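Local atomic coordinates of ribose transcriptional regulator (Enterococcus faecium DO, PDB entry 4RK1), a protein that binds ribose in the cleft of a two-lobed sugar-binding domain and probably acts as a ribose-responsive, DNA-binding transcriptional repressor of the LacI family. Residues F101-D109 and L242-R253; H125-P133 and A184-L195. All coordinates share one frame; numbering follows the deposited sequence.

Contact 1 of 2, residues F101-D109 and L242-R253; sequences FSDAVRTDD and LGQTSAKLLLDR
Asp103 and Arg253 meet in a buried side-on salt bridge at one end of a mostly apolar contact. Arg253 NE reaches Asp103 OD2 at 2.9 Å and Arg253 NH1 reaches Asp103 OD1, each on the syn lone pair, with the carboxylate and guanidinium planes only 19° apart. The arginine gets there by a bent chain: CG leaves anti to the backbone N (chi1 -179°), then chi2 and chi3 both fold. Further bonds fix the pair, since Asp103 OD1 also accepts from Glu262 N, and Arg253 NH2 donates to the carbonyls of Pro257 and Lys259. A water links Leu249 O to Asp103 OD2, the latter bond being weak.

The setting is the parallel alpha/beta architecture of periplasmic-binding-protein-like domains, in which helix 239-255 lies on the sheet antiparallel to strand 103-107, the segment axes 8.5 Å apart. Val105 carries the apolar part, set among Leu242, Thr245, Ser246 and Leu249. The side chains of Val105 and Leu242 run in opposite directions, with Val105 CG1 3.5 Å from Leu242 CD1, while Val105 CG2, on the other branch, presses on Leu249 CD1 at 3.3 Å, tighter than usual carbon contact. Thr245 presents its methyl, CG2, to Val105 CG1 at 3.9 Å, its hydroxyl being bonded to Glu241 O. Ser246 likewise bonds its own helix, OG donating to Gly243 O, and leaves CA and CB against Val105 CG2.

Contact 2 of 2, residues H125-P133 and A184-L195; sequences HQTIALVYP and AATGVFALNDEL. With RIB (alpha-D-ribofuranose), chain K.
Strands 128-133 and 187-190 run parallel, their segment axes 4.6 Å apart at the closest and 20° from exact alignment, joined by backbone bonds in the staggered parallel pattern: Ala129 N to Gly187 O, Phe189 N to Ala129 O, Val131 N to Phe189 O and Leu191 N to Val131 O. Thr186 N to Thr127 O extends the pairing into the loops that lead in.

At that entrance His125 and Thr186 are joined by a nearly straight hydrogen bond, ND1 to OG1 at 2.8 Å and 172°, with the hydroxyl at the edge of the imidazole and Gly187 CA over one ring face. His125 NE2 is bonded to Ala277 O, which leaves the ring held at both nitrogens. The same hydroxyl lies 2.6 Å from a water that accepts from Gln126 N.

On one face of the sheet Leu130 and Phe189 project together, Leu130 CD1 lying 3.7 Å from Phe189 CD2. Leu191 CD2 lies over one face of the Phe189 ring, nearer its rim than its centre, 3.9 Å from the plane, and helix 138-153 adds Phe147 to this layer. On the other face Ala129 CB meets Ala185 CB of the incoming loop, and Val131 puts CG2 against Val188 CG1 at 3.7 Å while its CG1, anti to the backbone N (chi1 175°), passes Leu195 CD2.

Beyond the strand, Asn192 caps helix 193-205, its OD1 accepting from Leu195 N at 2.9 Å, and its ND2 donates a hydrogen bond to ribose O5, also 2.9 Å away. A strand end delivering a helix-capping, sugar-binding residue to the cleft is in keeping with the periplasmic-binding-protein fold of LacI-family regulators.

In the fold
Both contacts are buried, but they lie in different lobes, on opposite sides of the chain's centre. Contact 1 joins a strand to a helix packed over it, so side chains do all the direct bonding, with a charged pair at one end of an apolar seam. Contact 2 joins neighbouring strands, and backbone bonds carry it while side chains fill both faces. The bound ribose lies between them: contact 2 supplies a sugar-binding residue, Asn192, whereas in contact 1 the side chain of Thr107 lies about 6 Å from the sugar. Arg143 of the pocket also connects the regions, through a salt bridge to Asp109 and a weak bond to Leu191 O.

Contact 1 of 2, residues F101-D109 and L242-R253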
# COMPACT_ATOMS: atom_id res chain seq x y z
N PHE B 101 10.58 19.39 22.90
CA PHE B 101 11.84 19.32 22.17
C PHE B 101 11.76 18.37 20.98
O PHE B 101 12.65 17.54 20.75
CB PHE B 101 13.00 18.98 23.12
CG PHE B 101 13.26 20.02 24.18
CD1 PHE B 101 13.17 21.38 23.89
CD2 PHE B 101 13.62 19.64 25.47
CE1 PHE B 101 13.42 22.33 24.87
CE2 PHE B 101 13.88 20.59 26.44
CZ PHE B 101 13.78 21.93 26.14
N SER B 102 10.68 18.51 20.24
CA SER B 102 10.52 17.88 18.94
C SER B 102 9.83 18.88 18.02
O SER B 102 9.16 19.79 18.49
CB SER B 102 9.69 16.61 19.04
OG SER B 102 8.35 16.89 19.44
N ASP B 103 10.03 18.71 16.73
CA ASP B 103 9.27 19.44 15.74
C ASP B 103 8.10 18.57 15.31
O ASP B 103 8.14 17.36 15.50
CB ASP B 103 10.15 19.77 14.55
CG ASP B 103 11.40 20.51 14.95
OD1 ASP B 103 11.29 21.71 15.31
OD2 ASP B 103 12.50 19.91 14.91
N ALA B 104 7.06 19.18 14.78
CA ALA B 104 5.87 18.47 14.35
C ALA B 104 5.39 18.99 13.02
O ALA B 104 5.63 20.16 12.68
CB ALA B 104 4.77 18.61 15.39
N VAL B 105 4.73 18.12 12.25
CA VAL B 105 4.00 18.53 11.04
C VAL B 105 2.62 17.93 11.13
O VAL B 105 2.47 16.75 11.40
CB VAL B 105 4.59 17.98 9.73
CG1 VAL B 105 4.04 18.78 8.55
CG2 VAL B 105 6.10 17.99 9.76
N ARG B 106 1.61 18.75 10.87
CA ARG B 106 0.23 18.32 10.95
C ARG B 106 -0.55 18.85 9.78
O ARG B 106 -0.14 19.80 9.13
CB ARG B 106 -0.38 18.79 12.27
CG ARG B 106 0.50 18.41 13.45
CD ARG B 106 -0.29 18.04 14.66
NE ARG B 106 0.58 17.66 15.76
CZ ARG B 106 0.86 16.41 16.14
NH1 ARG B 106 0.35 15.36 15.50
NH2 ARG B 106 1.66 16.22 17.18
N THR B 107 -1.68 18.22 9.50
CA THR B 107 -2.58 18.74 8.50
C THR B 107 -3.85 19.19 9.22
O THR B 107 -4.05 18.84 10.37
CB THR B 107 -2.88 17.71 7.42
OG1 THR B 107 -3.51 16.57 8.01
CG2 THR B 107 -1.58 17.27 6.74
N ASP B 108 -4.69 19.96 8.54
CA ASP B 108 -5.84 20.59 9.19
C ASP B 108 -7.06 19.67 9.22
O ASP B 108 -7.99 19.81 8.41
CB ASP B 108 -6.18 21.92 8.49
CG ASP B 108 -6.98 22.86 9.38
OD1 ASP B 108 -7.67 22.40 10.34
OD2 ASP B 108 -6.92 24.08 9.11
N ASP B 109 -7.04 18.74 10.16
CA ASP B 109 -8.09 17.74 10.32
C ASP B 109 -9.47 18.34 10.59
O ASP B 109 -10.46 17.89 10.00
CB ASP B 109 -7.72 16.79 11.45
CG ASP B 109 -6.49 15.96 11.12
OD1 ASP B 109 -6.59 15.14 10.20
OD2 ASP B 109 -5.43 16.16 11.76
N LEU B 242 3.65 16.16 3.03
CA LEU B 242 3.72 15.93 4.47
C LEU B 242 4.97 15.12 4.82
O LEU B 242 5.71 15.46 5.75
CB LEU B 242 2.46 15.20 4.94
CG LEU B 242 2.36 14.77 6.39
CD1 LEU B 242 2.43 15.97 7.31
CD2 LEU B 242 1.06 14.00 6.61
N GLY B 243 5.23 14.08 4.05
CA GLY B 243 6.45 13.29 4.21
C GLY B 243 7.72 14.08 3.98
O GLY B 243 8.65 14.04 4.78
N GLN B 244 7.75 14.81 2.87
CA GLN B 244 8.88 15.70 2.57
C GLN B 244 9.13 16.70 3.70
O GLN B 244 10.27 16.91 4.11
CB GLN B 244 8.63 16.48 1.30
CG GLN B 244 8.65 15.67 0.01
CD GLN B 244 8.41 16.56 -1.19
OE1 GLN B 244 7.42 17.28 -1.25
NE2 GLN B 244 9.34 16.54 -2.14
N THR B 245 8.07 17.32 4.19
CA THR B 245 8.18 18.36 5.21
C THR B 245 8.73 17.78 6.50
O THR B 245 9.63 18.36 7.12
CB THR B 245 6.82 19.05 5.46
OG1 THR B 245 6.33 19.57 4.24
CG2 THR B 245 6.97 20.17 6.44
N SER B 246 8.22 16.61 6.88
CA SER B 246 8.73 15.91 8.06
C SER B 246 10.23 15.60 7.91
O SER B 246 11.01 15.80 8.85
CB SER B 246 7.90 14.65 8.37
OG SER B 246 8.23 13.58 7.51
N ALA B 247 10.65 15.19 6.72
CA ALA B 247 12.06 14.88 6.50
C ALA B 247 12.93 16.15 6.53
O ALA B 247 14.02 16.14 7.11
CB ALA B 247 12.25 14.14 5.19
N LYS B 248 12.46 17.22 5.89
CA LYS B 248 13.19 18.49 5.87
C LYS B 248 13.36 19.06 7.29
O LYS B 248 14.44 19.51 7.66
CB LYS B 248 12.51 19.54 4.99
CG LYS B 248 12.61 19.28 3.50
CD LYS B 248 11.79 20.29 2.71
CE LYS B 248 12.23 20.37 1.26
NZ LYS B 248 11.22 21.05 0.40
N LEU B 249 12.29 19.03 8.08
CA LEU B 249 12.37 19.45 9.48
C LEU B 249 13.44 18.66 10.23
O LEU B 249 14.20 19.23 11.01
CB LEU B 249 11.04 19.27 10.19
CG LEU B 249 9.98 20.33 9.93
CD1 LEU B 249 8.67 19.86 10.53
CD2 LEU B 249 10.37 21.67 10.53
N LEU B 250 13.49 17.34 10.00
CA LEU B 250 14.47 16.50 10.70
C LEU B 250 15.90 16.83 10.29
O LEU B 250 16.76 16.95 11.15
CB LEU B 250 14.19 15.01 10.51
CG LEU B 250 15.03 14.04 11.34
CD1 LEU B 250 15.02 14.38 12.83
CD2 LEU B 250 14.52 12.62 11.14
N LEU B 251 16.14 16.99 8.99
CA LEU B 251 17.48 17.34 8.50
C LEU B 251 17.94 18.68 9.04
O LEU B 251 19.11 18.85 9.35
CB LEU B 251 17.51 17.40 6.97
CG LEU B 251 17.33 16.10 6.18
CD1 LEU B 251 17.30 16.41 4.70
CD2 LEU B 251 18.43 15.10 6.50
N ASP B 252 17.01 19.64 9.13
CA ASP B 252 17.32 20.96 9.67
C ASP B 252 17.66 20.89 11.15
O ASP B 252 18.57 21.58 11.62
CB ASP B 252 16.18 21.94 9.42
CG ASP B 252 16.05 22.32 7.96
OD1 ASP B 252 17.00 22.05 7.18
OD2 ASP B 252 15.01 22.87 7.58
N ARG B 253 16.93 20.05 11.87
CA ARG B 253 17.21 19.81 13.29
C ARG B 253 18.56 19.17 13.50
O ARG B 253 19.26 19.48 14.46
CB ARG B 253 16.12 18.94 13.90
CG ARG B 253 16.28 18.64 15.38
CD ARG B 253 16.29 19.89 16.24
NE ARG B 253 15.11 20.73 16.01
CZ ARG B 253 14.98 21.96 16.50
NH1 ARG B 253 13.87 22.65 16.24
NH2 ARG B 253 15.95 22.51 17.24
O HOH W 1 13.43 21.20 12.73

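Contact 2 of 2, residues H125-P133 and A184-L195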
# COMPACT_ATOMS: atom_id res chain seq x y z
N HIS B 125 -28.35 16.33 2.21
CA HIS B 125 -28.33 15.15 3.09
C HIS B 125 -28.45 15.64 4.52
O HIS B 125 -27.72 16.52 4.95
CB HIS B 125 -27.06 14.31 2.88
CG HIS B 125 -26.94 13.79 1.48
ND1 HIS B 125 -27.69 12.73 1.01
CD2 HIS B 125 -26.24 14.25 0.41
CE1 HIS B 125 -27.42 12.53 -0.26
NE2 HIS B 125 -26.55 13.44 -0.65
N GLN B 126 -29.41 15.08 5.25
CA GLN B 126 -29.66 15.49 6.63
C GLN B 126 -29.50 14.33 7.61
O GLN B 126 -29.23 14.56 8.79
CB GLN B 126 -31.06 16.09 6.76
CG GLN B 126 -31.36 17.15 5.71
CD GLN B 126 -32.54 18.02 6.09
OE1 GLN B 126 -33.59 17.97 5.45
NE2 GLN B 126 -32.38 18.81 7.15
N THR B 127 -29.68 13.11 7.13
CA THR B 127 -29.36 11.93 7.92
C THR B 127 -28.09 11.35 7.32
O THR B 127 -28.08 10.89 6.18
CB THR B 127 -30.50 10.89 7.90
OG1 THR B 127 -31.73 11.54 8.26
CG2 THR B 127 -30.23 9.78 8.90
N ILE B 128 -27.02 11.42 8.09
CA ILE B 128 -25.70 11.10 7.60
C ILE B 128 -25.05 10.08 8.52
O ILE B 128 -25.13 10.20 9.74
CB ILE B 128 -24.84 12.37 7.54
CG1 ILE B 128 -25.39 13.32 6.46
CG2 ILE B 128 -23.37 12.02 7.27
CD1 ILE B 128 -24.77 14.70 6.47
N ALA B 129 -24.39 9.11 7.91
CA ALA B 129 -23.64 8.09 8.62
C ALA B 129 -22.17 8.47 8.68
O ALA B 129 -21.60 8.98 7.71
CB ALA B 129 -23.81 6.74 7.95
N LEU B 130 -21.58 8.23 9.84
CA LEU B 130 -20.17 8.43 10.08
C LEU B 130 -19.54 7.05 10.19
O LEU B 130 -19.91 6.27 11.06
CB LEU B 130 -20.00 9.20 11.38
CG LEU B 130 -18.80 10.12 11.54
CD1 LEU B 130 -18.89 11.28 10.56
CD2 LEU B 130 -18.77 10.62 12.98
N VAL B 131 -18.63 6.74 9.27
CA VAL B 131 -17.91 5.47 9.29
C VAL B 131 -16.49 5.76 9.74
O VAL B 131 -15.73 6.44 9.04
CB VAL B 131 -17.94 4.79 7.90
CG1 VAL B 131 -17.09 3.52 7.89
CG2 VAL B 131 -19.37 4.45 7.50
N TYR B 132 -16.12 5.26 10.91
CA TYR B 132 -14.88 5.68 11.55
C TYR B 132 -14.30 4.58 12.42
O TYR B 132 -15.01 3.66 12.81
CB TYR B 132 -15.14 6.93 12.38
CG TYR B 132 -16.08 6.69 13.54
CD1 TYR B 132 -17.45 6.65 13.34
CD2 TYR B 132 -15.59 6.49 14.82
CE1 TYR B 132 -18.31 6.42 14.39
CE2 TYR B 132 -16.45 6.26 15.88
CZ TYR B 132 -17.81 6.23 15.66
OH TYR B 132 -18.68 6.00 16.71
N PRO B 133 -13.00 4.67 12.74
CA PRO B 133 -12.38 3.65 13.58
C PRO B 133 -12.80 3.74 15.03
O PRO B 133 -12.74 4.82 15.61
CB PRO B 133 -10.89 3.96 13.45
CG PRO B 133 -10.82 5.41 13.13
CD PRO B 133 -12.01 5.66 12.26
N ALA B 184 -31.39 4.95 8.16
CA ALA B 184 -32.03 5.92 7.28
C ALA B 184 -31.02 6.88 6.62
O ALA B 184 -31.41 7.86 6.00
CB ALA B 184 -33.08 6.72 8.04
N ALA B 185 -29.72 6.61 6.73
CA ALA B 185 -28.72 7.53 6.17
C ALA B 185 -28.79 7.56 4.65
O ALA B 185 -29.02 6.54 4.01
CB ALA B 185 -27.32 7.14 6.63
N THR B 186 -28.66 8.76 4.08
CA THR B 186 -28.54 8.94 2.64
C THR B 186 -27.14 9.39 2.20
O THR B 186 -26.78 9.25 1.02
CB THR B 186 -29.56 9.98 2.12
OG1 THR B 186 -29.30 11.26 2.73
CG2 THR B 186 -31.00 9.55 2.43
N GLY B 187 -26.37 9.95 3.13
CA GLY B 187 -24.99 10.37 2.87
C GLY B 187 -24.05 9.74 3.88
O GLY B 187 -24.47 9.38 4.99
N VAL B 188 -22.79 9.59 3.50
CA VAL B 188 -21.79 8.92 4.34
C VAL B 188 -20.47 9.69 4.32
O VAL B 188 -19.95 10.01 3.25
CB VAL B 188 -21.49 7.48 3.86
CG1 VAL B 188 -20.54 6.78 4.84
CG2 VAL B 188 -22.78 6.69 3.70
N PHE B 189 -19.94 9.96 5.51
CA PHE B 189 -18.56 10.44 5.66
C PHE B 189 -17.72 9.29 6.20
O PHE B 189 -17.90 8.87 7.35
CB PHE B 189 -18.50 11.66 6.59
CG PHE B 189 -17.10 12.23 6.82
CD1 PHE B 189 -16.10 12.14 5.85
CD2 PHE B 189 -16.80 12.88 8.01
CE1 PHE B 189 -14.84 12.67 6.08
CE2 PHE B 189 -15.54 13.42 8.23
CZ PHE B 189 -14.56 13.31 7.27
N ALA B 190 -16.84 8.77 5.36
CA ALA B 190 -15.88 7.73 5.74
C ALA B 190 -14.60 8.40 6.16
O ALA B 190 -14.07 9.23 5.43
CB ALA B 190 -15.63 6.79 4.57
N LEU B 191 -14.07 8.05 7.33
CA LEU B 191 -12.96 8.81 7.90
C LEU B 191 -11.59 8.55 7.24
O LEU B 191 -10.61 9.22 7.55
CB LEU B 191 -12.91 8.66 9.41
CG LEU B 191 -13.73 9.69 10.21
CD1 LEU B 191 -13.11 11.08 10.10
CD2 LEU B 191 -15.17 9.75 9.77
N ASN B 192 -11.54 7.59 6.34
CA ASN B 192 -10.48 7.53 5.32
C ASN B 192 -10.95 6.84 4.06
O ASN B 192 -12.05 6.28 4.01
CB ASN B 192 -9.15 6.95 5.86
CG ASN B 192 -9.15 5.44 6.02
OD1 ASN B 192 -10.15 4.74 5.82
ND2 ASN B 192 -7.98 4.92 6.38
N ASP B 193 -10.13 6.94 3.02
CA ASP B 193 -10.49 6.39 1.71
C ASP B 193 -10.63 4.87 1.73
O ASP B 193 -11.50 4.31 1.06
CB ASP B 193 -9.47 6.84 0.66
CG ASP B 193 -9.52 8.36 0.39
OD1 ASP B 193 -10.57 9.01 0.64
OD2 ASP B 193 -8.50 8.89 -0.09
N GLU B 194 -9.80 4.20 2.52
CA GLU B 194 -9.88 2.74 2.64
C GLU B 194 -11.26 2.30 3.14
O GLU B 194 -11.88 1.42 2.55
CB GLU B 194 -8.77 2.23 3.54
CG GLU B 194 -7.39 2.44 2.95
CD GLU B 194 -7.02 1.38 1.92
OE1 GLU B 194 -7.01 0.19 2.28
OE2 GLU B 194 -6.72 1.75 0.76
N LEU B 195 -11.74 2.93 4.20
CA LEU B 195 -13.10 2.71 4.67
C LEU B 195 -14.11 2.92 3.55
O LEU B 195 -15.03 2.12 3.39
CB LEU B 195 -13.42 3.63 5.84
CG LEU B 195 -12.80 3.25 7.19
CD1 LEU B 195 -12.97 4.40 8.16
CD2 LEU B 195 -13.44 1.98 7.77
O5 RIB K . -5.75 6.80 6.03
C5 RIB K . -5.10 6.48 7.26
C4 RIB K . -5.44 7.53 8.22
O4 RIB K . -4.80 7.30 9.48
C3 RIB K . -4.93 8.76 7.48
O3 RIB K . -6.06 9.58 7.29
C2 RIB K . -3.84 9.29 8.39
O2 RIB K . -3.95 10.68 8.63
C1 RIB K . -3.84 8.37 9.62
O1 RIB K . -4.01 9.08 10.84
O HOH W 2 -30.74 12.67 4.38